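Local coordinates for protein delta toxin (PDB 2YGT) that probably damages host cell membranes as a haemolytic beta-pore-forming toxin of the leukocidin/haemolysin type, and binds zinc, at residues 82-87 with 256-261; 191-196 with 260-265. All coordinates share one frame; numbering follows the deposited sequence.

Contact 1. Residues 82-87 with 256-261; sequences KYRGVM and HIAWDT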
ATOM      1  N   LYS A  82      36.160  11.002  -1.277  1.00 34.00           N
ATOM      2  CA  LYS A  82      36.732   9.660  -1.275  1.00 38.31           C
ATOM      3  C   LYS A  82      36.523   8.980   0.075  1.00 36.99           C
ATOM      4  O   LYS A  82      36.581   7.754   0.177  1.00 30.15           O
ATOM      5  CB  LYS A  82      38.225   9.714  -1.609  1.00 38.48           C
ATOM      6  N   TYR A  83      36.274   9.782   1.106  1.00 34.13           N
ATOM      7  CA  TYR A  83      36.175   9.275   2.471  1.00 31.48           C
ATOM      8  C   TYR A  83      34.757   9.355   3.028  1.00 32.89           C
ATOM      9  O   TYR A  83      34.498   8.905   4.143  1.00 34.25           O
ATOM     10  CB  TYR A  83      37.139  10.028   3.393  1.00 39.99           C
ATOM     11  CG  TYR A  83      38.589   9.893   2.984  1.00 44.03           C
ATOM     12  CD1 TYR A  83      39.137  10.728   2.021  1.00 44.06           C
ATOM     13  CD2 TYR A  83      39.407   8.928   3.557  1.00 46.99           C
ATOM     14  CE1 TYR A  83      40.461  10.607   1.640  1.00 53.37           C
ATOM     15  CE2 TYR A  83      40.734   8.799   3.182  1.00 50.79           C
ATOM     16  CZ  TYR A  83      41.255   9.643   2.223  1.00 55.72           C
ATOM     17  OH  TYR A  83      42.571   9.522   1.844  1.00 56.08           O
ATOM     18  N   ARG A  84      33.842   9.929   2.252  1.00 35.10           N
ATOM     19  CA  ARG A  84      32.456  10.046   2.690  1.00 36.65           C
ATOM     20  C   ARG A  84      31.461   9.741   1.573  1.00 33.92           C
ATOM     21  O   ARG A  84      31.425  10.430   0.556  1.00 26.56           O
ATOM     22  CB  ARG A  84      32.187  11.431   3.284  1.00 44.29           C
ATOM     23  CG  ARG A  84      30.788  11.579   3.851  1.00 58.43           C
ATOM     24  CD  ARG A  84      30.798  12.372   5.146  1.00 64.75           C
ATOM     25  NE  ARG A  84      29.623  12.077   5.958  1.00 66.02           N
ATOM     26  CZ  ARG A  84      29.560  12.262   7.272  1.00 67.44           C
ATOM     27  NH1 ARG A  84      30.610  12.740   7.925  1.00 68.80           N
ATOM     28  NH2 ARG A  84      28.450  11.962   7.934  1.00 66.30           N
ATOM     29  N   GLY A  85      30.658   8.701   1.780  1.00 25.90           N
ATOM     30  CA  GLY A  85      29.670   8.283   0.802  1.00 25.49           C
ATOM     31  C   GLY A  85      28.247   8.378   1.323  1.00 28.74           C
ATOM     32  O   GLY A  85      28.007   8.299   2.529  1.00 25.33           O
ATOM     33  N   VAL A  86      27.297   8.548   0.410  1.00 30.16           N
ATOM     34  CA  VAL A  86      25.900   8.706   0.791  1.00 25.23           C
ATOM     35  C   VAL A  86      24.996   7.761   0.016  1.00 26.13           C
ATOM     36  O   VAL A  86      25.104   7.639  -1.204  1.00 24.35           O
ATOM     37  CB  VAL A  86      25.408  10.152   0.553  1.00 31.71           C
ATOM     38  CG1 VAL A  86      23.943  10.287   0.956  1.00 22.51           C
ATOM     39  CG2 VAL A  86      26.277  11.150   1.309  1.00 23.63           C
ATOM     40  N   MET A  87      24.108   7.085   0.735  1.00 22.55           N
ATOM     41  CA  MET A  87      23.070   6.287   0.103  1.00 28.32           C
ATOM     42  C   MET A  87      21.704   6.819   0.510  1.00 23.73           C
ATOM     43  O   MET A  87      21.277   6.647   1.651  1.00 24.85           O
ATOM     44  CB  MET A  87      23.191   4.814   0.495  1.00 22.23           C
ATOM     45  CG  MET A  87      22.018   3.964   0.033  1.00 21.78           C
ATOM     46  SD  MET A  87      22.013   2.306   0.741  1.00 29.68           S
ATOM     47  CE  MET A  87      20.345   1.783   0.358  1.00 49.96           C
ATOM     48  N   HIS A 256      24.843   7.916   5.569  1.00 20.59           N
ATOM     49  CA  HIS A 256      26.224   8.309   5.313  1.00 21.95           C
ATOM     50  C   HIS A 256      27.206   7.289   5.869  1.00 25.14           C
ATOM     51  O   HIS A 256      27.051   6.821   6.996  1.00 20.66           O
ATOM     52  CB  HIS A 256      26.522   9.661   5.969  1.00 21.72           C
ATOM     53  CG  HIS A 256      25.824  10.821   5.327  1.00 35.25           C
ATOM     54  ND1 HIS A 256      26.500  11.916   4.835  1.00 34.10           N
ATOM     55  CD2 HIS A 256      24.510  11.057   5.102  1.00 33.74           C
ATOM     56  CE1 HIS A 256      25.634  12.777   4.332  1.00 31.29           C
ATOM     57  NE2 HIS A 256      24.419  12.279   4.480  1.00 31.83           N
ATOM     58  N   ILE A 257      28.215   6.946   5.075  1.00 24.23           N
ATOM     59  CA  ILE A 257      29.393   6.271   5.608  1.00 21.85           C
ATOM     60  C   ILE A 257      30.605   7.191   5.487  1.00 26.66           C
ATOM     61  O   ILE A 257      30.830   7.805   4.443  1.00 23.33           O
ATOM     62  CB  ILE A 257      29.675   4.914   4.918  1.00 21.89           C
ATOM     63  CG1 ILE A 257      29.825   5.092   3.406  1.00 22.53           C
ATOM     64  CG2 ILE A 257      28.577   3.915   5.248  1.00 21.11           C
ATOM     65  CD1 ILE A 257      30.276   3.836   2.690  1.00 22.78           C
ATOM     66  N   ALA A 258      31.366   7.300   6.569  1.00 22.69           N
ATOM     67  CA  ALA A 258      32.539   8.162   6.599  1.00 26.44           C
ATOM     68  C   ALA A 258      33.729   7.399   7.161  1.00 29.72           C
ATOM     69  O   ALA A 258      33.619   6.729   8.187  1.00 23.07           O
ATOM     70  CB  ALA A 258      32.264   9.406   7.431  1.00 23.50           C
ATOM     71  N   TRP A 259      34.865   7.505   6.482  1.00 24.42           N
ATOM     72  CA  TRP A 259      36.057   6.769   6.874  1.00 27.43           C
ATOM     73  C   TRP A 259      36.955   7.573   7.808  1.00 25.05           C
ATOM     74  O   TRP A 259      37.415   8.658   7.463  1.00 35.07           O
ATOM     75  CB  TRP A 259      36.852   6.339   5.639  1.00 31.78           C
ATOM     76  CG  TRP A 259      38.098   5.580   5.973  1.00 31.31           C
ATOM     77  CD1 TRP A 259      39.339   6.100   6.194  1.00 26.58           C
ATOM     78  CD2 TRP A 259      38.227   4.159   6.129  1.00 28.12           C
ATOM     79  NE1 TRP A 259      40.231   5.095   6.475  1.00 31.43           N
ATOM     80  CE2 TRP A 259      39.574   3.894   6.441  1.00 28.33           C
ATOM     81  CE3 TRP A 259      37.331   3.088   6.029  1.00 31.82           C
ATOM     82  CZ2 TRP A 259      40.051   2.601   6.658  1.00 28.38           C
ATOM     83  CZ3 TRP A 259      37.808   1.802   6.246  1.00 35.59           C
ATOM     84  CH2 TRP A 259      39.156   1.571   6.557  1.00 31.02           C
ATOM     85  N   ASP A 260      37.193   7.031   8.997  1.00 34.61           N
ATOM     86  CA  ASP A 260      38.184   7.578   9.912  1.00 33.67           C
ATOM     87  C   ASP A 260      39.423   6.701   9.803  1.00 36.35           C
ATOM     88  O   ASP A 260      40.347   7.007   9.051  1.00 43.37           O
ATOM     89  CB  ASP A 260      37.650   7.588  11.344  1.00 39.63           C
ATOM     90  CG  ASP A 260      38.503   8.425  12.280  1.00 51.14           C
ATOM     91  OD1 ASP A 260      39.479   9.043  11.804  1.00 43.24           O
ATOM     92  OD2 ASP A 260      38.195   8.463  13.490  1.00 60.72           O
ATOM     93  N   THR A 261      39.436   5.608  10.558  1.00 27.79           N
ATOM     94  CA  THR A 261      40.388   4.525  10.330  1.00 29.01           C
ATOM     95  C   THR A 261      39.577   3.249  10.126  1.00 24.56           C
ATOM     96  O   THR A 261      40.086   2.130  10.208  1.00 25.90           O
ATOM     97  CB  THR A 261      41.383   4.372  11.494  1.00 25.29           C
ATOM     98  OG1 THR A 261      40.664   4.201  12.721  1.00 35.82           O
ATOM     99  CG2 THR A 261      42.259   5.609  11.595  1.00 26.56           C
TER
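Arg84, Gly85 and Val86 pair with Ala258, Ile257 and His256 in an antiparallel beta contact, where strand 84-99 begins beside the end of strand 241-259. The site lies far from the centre of the elongated chain, at a position consistent with the rim region of leukocidin-type toxins. Gly85 and Ile257 form the hydrogen-bonded pair: Gly85 N reaches Ile257 O at 2.8 Å, and Ile257 N returns to Gly85 O at 2.9 Å. Trp259 N continues the pairing with a bond of 2.8 Å to Tyr83 O, in the plane of that carbonyl. Gly85 brings no side chain to its face, where CG1 of Ile257 lies close to the glycine backbone and Ile257 also packs on Phe211 and Trp263. The face of Arg84, Val86, His256 and Ala258 is more polar. Val86 CG2 sits over one face of the His256 imidazole, 3.7 Å from its centroid, a CH-pi contact for which the branched valine offers a methyl. At the edge of that ring, Arg84 NE gives ND1 a weak hydrogen bond of 3.3 Å, with the guanidinium and ring planes 72° apart. Arg84 CG stands anti to the backbone N (chi1 -176°), and a bend at chi2 carries the guanidinium over Ala258, whose small CB meets one of its faces. Just before the strand begins, Tyr83 CD2, at the edge of its ring, touches Trp259 CD1 at 3.9 Å. If the weak bond to His256 holds, ND1 acts as acceptor and would carry no proton, and the nearby guanidinium charge would probably favour the neutral imidazole.

Contact 2. Residues 191-196 with 260-265; sequences IVYGNQ and DTEWQG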
ATOM      1  N   ILE A 191      29.643   2.240  19.079  1.00 22.00           N
ATOM      2  CA  ILE A 191      30.534   3.365  19.372  1.00 28.35           C
ATOM      3  C   ILE A 191      31.707   3.500  18.403  1.00 24.11           C
ATOM      4  O   ILE A 191      32.256   4.589  18.239  1.00 29.62           O
ATOM      5  CB  ILE A 191      31.072   3.341  20.816  1.00 29.76           C
ATOM      6  CG1 ILE A 191      31.693   1.983  21.140  1.00 27.48           C
ATOM      7  CG2 ILE A 191      29.964   3.691  21.800  1.00 39.34           C
ATOM      8  CD1 ILE A 191      32.283   1.913  22.529  1.00 34.83           C
ATOM      9  N   VAL A 192      32.088   2.402  17.761  1.00 21.93           N
ATOM     10  CA  VAL A 192      33.160   2.446  16.774  1.00 24.81           C
ATOM     11  C   VAL A 192      32.627   2.655  15.355  1.00 23.32           C
ATOM     12  O   VAL A 192      33.019   3.599  14.666  1.00 21.06           O
ATOM     13  CB  VAL A 192      34.014   1.161  16.810  1.00 31.15           C
ATOM     14  CG1 VAL A 192      35.105   1.217  15.746  1.00 27.32           C
ATOM     15  CG2 VAL A 192      34.611   0.961  18.199  1.00 24.94           C
ATOM     16  N   TYR A 193      31.722   1.779  14.926  1.00 25.80           N
ATOM     17  CA  TYR A 193      31.281   1.758  13.533  1.00 20.32           C
ATOM     18  C   TYR A 193      29.991   2.536  13.272  1.00 20.87           C
ATOM     19  O   TYR A 193      29.512   2.590  12.138  1.00 19.83           O
ATOM     20  CB  TYR A 193      31.137   0.311  13.057  1.00 22.30           C
ATOM     21  CG  TYR A 193      32.386  -0.509  13.281  1.00 23.67           C
ATOM     22  CD1 TYR A 193      33.525  -0.299  12.514  1.00 29.16           C
ATOM     23  CD2 TYR A 193      32.436  -1.480  14.272  1.00 27.12           C
ATOM     24  CE1 TYR A 193      34.672  -1.039  12.716  1.00 26.91           C
ATOM     25  CE2 TYR A 193      33.578  -2.226  14.483  1.00 29.08           C
ATOM     26  CZ  TYR A 193      34.693  -2.002  13.704  1.00 27.81           C
ATOM     27  OH  TYR A 193      35.830  -2.746  13.916  1.00 29.58           O
ATOM     28  N   GLY A 194      29.437   3.142  14.320  1.00 19.65           N
ATOM     29  CA  GLY A 194      28.201   3.891  14.198  1.00 19.31           C
ATOM     30  C   GLY A 194      27.033   2.986  13.856  1.00 20.89           C
ATOM     31  O   GLY A 194      26.907   1.895  14.407  1.00 22.85           O
ATOM     32  N   ASN A 195      26.176   3.440  12.947  1.00 21.14           N
ATOM     33  CA  ASN A 195      25.045   2.645  12.479  1.00 18.23           C
ATOM     34  C   ASN A 195      25.438   1.875  11.225  1.00 22.38           C
ATOM     35  O   ASN A 195      25.740   2.476  10.195  1.00 18.69           O
ATOM     36  CB  ASN A 195      23.837   3.547  12.200  1.00 18.00           C
ATOM     37  CG  ASN A 195      22.627   2.772  11.696  1.00 22.91           C
ATOM     38  OD1 ASN A 195      22.749   1.883  10.855  1.00 23.86           O
ATOM     39  ND2 ASN A 195      21.449   3.118  12.206  1.00 17.27           N
ATOM     40  N   GLN A 196      25.420   0.546  11.311  1.00 18.32           N
ATOM     41  CA  GLN A 196      25.963  -0.298  10.249  1.00 18.63           C
ATOM     42  C   GLN A 196      24.897  -0.982   9.395  1.00 18.37           C
ATOM     43  O   GLN A 196      25.183  -1.968   8.711  1.00 28.19           O
ATOM     44  CB  GLN A 196      26.879  -1.372  10.847  1.00 18.92           C
ATOM     45  CG  GLN A 196      27.826  -0.879  11.925  1.00 19.14           C
ATOM     46  CD  GLN A 196      28.370  -2.015  12.776  1.00 26.71           C
ATOM     47  OE1 GLN A 196      29.172  -2.828  12.313  1.00 19.79           O
ATOM     48  NE2 GLN A 196      27.929  -2.076  14.027  1.00 19.12           N
ATOM     49  N   ASP A 260      37.193   7.031   8.997  1.00 34.61           N
ATOM     50  CA  ASP A 260      38.184   7.578   9.912  1.00 33.67           C
ATOM     51  C   ASP A 260      39.423   6.701   9.803  1.00 36.35           C
ATOM     52  O   ASP A 260      40.347   7.007   9.051  1.00 43.37           O
ATOM     53  CB  ASP A 260      37.650   7.588  11.344  1.00 39.63           C
ATOM     54  CG  ASP A 260      38.503   8.425  12.280  1.00 51.14           C
ATOM     55  OD1 ASP A 260      39.479   9.043  11.804  1.00 43.24           O
ATOM     56  OD2 ASP A 260      38.195   8.463  13.490  1.00 60.72           O
ATOM     57  N   THR A 261      39.436   5.608  10.558  1.00 27.79           N
ATOM     58  CA  THR A 261      40.388   4.525  10.330  1.00 29.01           C
ATOM     59  C   THR A 261      39.577   3.249  10.126  1.00 24.56           C
ATOM     60  O   THR A 261      40.086   2.130  10.208  1.00 25.90           O
ATOM     61  CB  THR A 261      41.383   4.372  11.494  1.00 25.29           C
ATOM     62  OG1 THR A 261      40.664   4.201  12.721  1.00 35.82           O
ATOM     63  CG2 THR A 261      42.259   5.609  11.595  1.00 26.56           C
ATOM     64  N   GLU A 262      38.293   3.453   9.861  1.00 25.49           N
ATOM     65  CA  GLU A 262      37.349   2.393   9.554  1.00 33.63           C
ATOM     66  C   GLU A 262      36.092   3.099   9.080  1.00 33.48           C
ATOM     67  O   GLU A 262      35.966   4.313   9.241  1.00 23.64           O
ATOM     68  CB  GLU A 262      37.033   1.555  10.793  1.00 33.40           C
ATOM     69  CG  GLU A 262      36.265   2.310  11.868  1.00 30.96           C
ATOM     70  CD  GLU A 262      37.161   3.212  12.695  1.00 39.28           C
ATOM     71  OE1 GLU A 262      38.055   2.682  13.389  1.00 35.13           O
ATOM     72  OE2 GLU A 262      36.969   4.446  12.654  1.00 45.43           O
ATOM     73  N   TRP A 263      35.163   2.356   8.490  1.00 20.30           N
ATOM     74  CA  TRP A 263      33.899   2.959   8.090  1.00 20.03           C
ATOM     75  C   TRP A 263      33.002   3.163   9.305  1.00 20.12           C
ATOM     76  O   TRP A 263      32.845   2.266  10.132  1.00 19.76           O
ATOM     77  CB  TRP A 263      33.190   2.114   7.029  1.00 22.88           C
ATOM     78  CG  TRP A 263      33.816   2.211   5.670  1.00 21.54           C
ATOM     79  CD1 TRP A 263      34.447   1.214   4.985  1.00 18.51           C
ATOM     80  CD2 TRP A 263      33.881   3.374   4.835  1.00 23.52           C
ATOM     81  NE1 TRP A 263      34.895   1.681   3.772  1.00 18.71           N
ATOM     82  CE2 TRP A 263      34.561   3.005   3.657  1.00 23.89           C
ATOM     83  CE3 TRP A 263      33.427   4.690   4.967  1.00 25.01           C
ATOM     84  CZ2 TRP A 263      34.800   3.906   2.619  1.00 22.18           C
ATOM     85  CZ3 TRP A 263      33.665   5.579   3.937  1.00 20.63           C
ATOM     86  CH2 TRP A 263      34.344   5.185   2.780  1.00 23.13           C
ATOM     87  N   GLN A 264      32.441   4.360   9.413  1.00 20.67           N
ATOM     88  CA  GLN A 264      31.438   4.656  10.424  1.00 23.05           C
ATOM     89  C   GLN A 264      30.155   5.075   9.714  1.00 23.71           C
ATOM     90  O   GLN A 264      30.192   5.875   8.778  1.00 23.14           O
ATOM     91  CB  GLN A 264      31.926   5.763  11.356  1.00 32.28           C
ATOM     92  CG  GLN A 264      30.943   6.122  12.454  1.00 48.77           C
ATOM     93  CD  GLN A 264      31.345   7.369  13.216  1.00 57.53           C
ATOM     94  OE1 GLN A 264      32.518   7.741  13.252  1.00 68.70           O
ATOM     95  NE2 GLN A 264      30.368   8.025  13.831  1.00 52.55           N
ATOM     96  N   GLY A 265      29.025   4.527  10.152  1.00 20.84           N
ATOM     97  CA  GLY A 265      27.759   4.777   9.489  1.00 19.38           C
ATOM     98  C   GLY A 265      26.822   5.671  10.275  1.00 19.91           C
ATOM     99  O   GLY A 265      26.808   5.641  11.505  1.00 20.25           O
TER
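The Tyr193 ring has CG1 of its own neighbour Val192 centred over one face, 3.7 Å above the plane, and the carbonyl O of Trp263 at its edge, 3.6 Å from CD1. The motif is a single beta bridge by which the irregular segment 191-196 joins the start of strand 263-282, the two running in roughly the same direction, 30° apart. The Glu262 side chain runs at about a right angle to that of Tyr193, its CG 3.8 Å from Tyr193 CE1, and Arg202 adds a cation-pi contact to the ring. The phenol suits this place because its carbon framework accepts aliphatic neighbours while OH bonds to Tyr203 OH. Gly265 bonds to the residues flanking Gly194: its N gives a hydrogen to Tyr193 O at 2.8 Å, and its O takes one from Asn195 N at 2.7 Å. Both donors stand well above the plane of the carbonyl they meet, so neither bond uses a lone pair in that plane. Lacking side chains, Gly194 and Gly265 let the CA of each approach a carbonyl oxygen across the bridge, and Gly194 has a positive phi of 66°. Beside them Gln264 extends its aliphatic part, with CG 3.8 Å from Tyr193 C. Glu262 CG lies between the backbone N and the carbonyl carbon (chi1 67°) and the chain bends again at chi2, which turns the carboxylate back to its own turn; there OE2 accepts a weak bond from Thr261 N. Asn195 O, already bonded by Tyr255 OH, also receives a CA-H...O contact from Gly265 CA at 3.1 Å.

Both contacts sit at the same end of the molecule, their centres about 9 Å apart, away from the zinc sites, and both mix core with surface: Gly85, Val86 and Ile257 are buried and Tyr83 exposed in contact 1, Gly194, Asn195, Trp263 and Gly265 buried and Val192 exposed in contact 2. They meet through the hairpin of strands 241-259 and 263-282: contact 1 adds strand 84-99 to the first arm, contact 2 a long loop to the second. Ala258 N and Gln264 O probably bond between the arms, and Trp263 packs its ring against Tyr83 O. Contact 1 is regular sheet with a cationic and imidazole face; contact 2 depends on one bridge between glycines and a tyrosine beside a carboxylate chain.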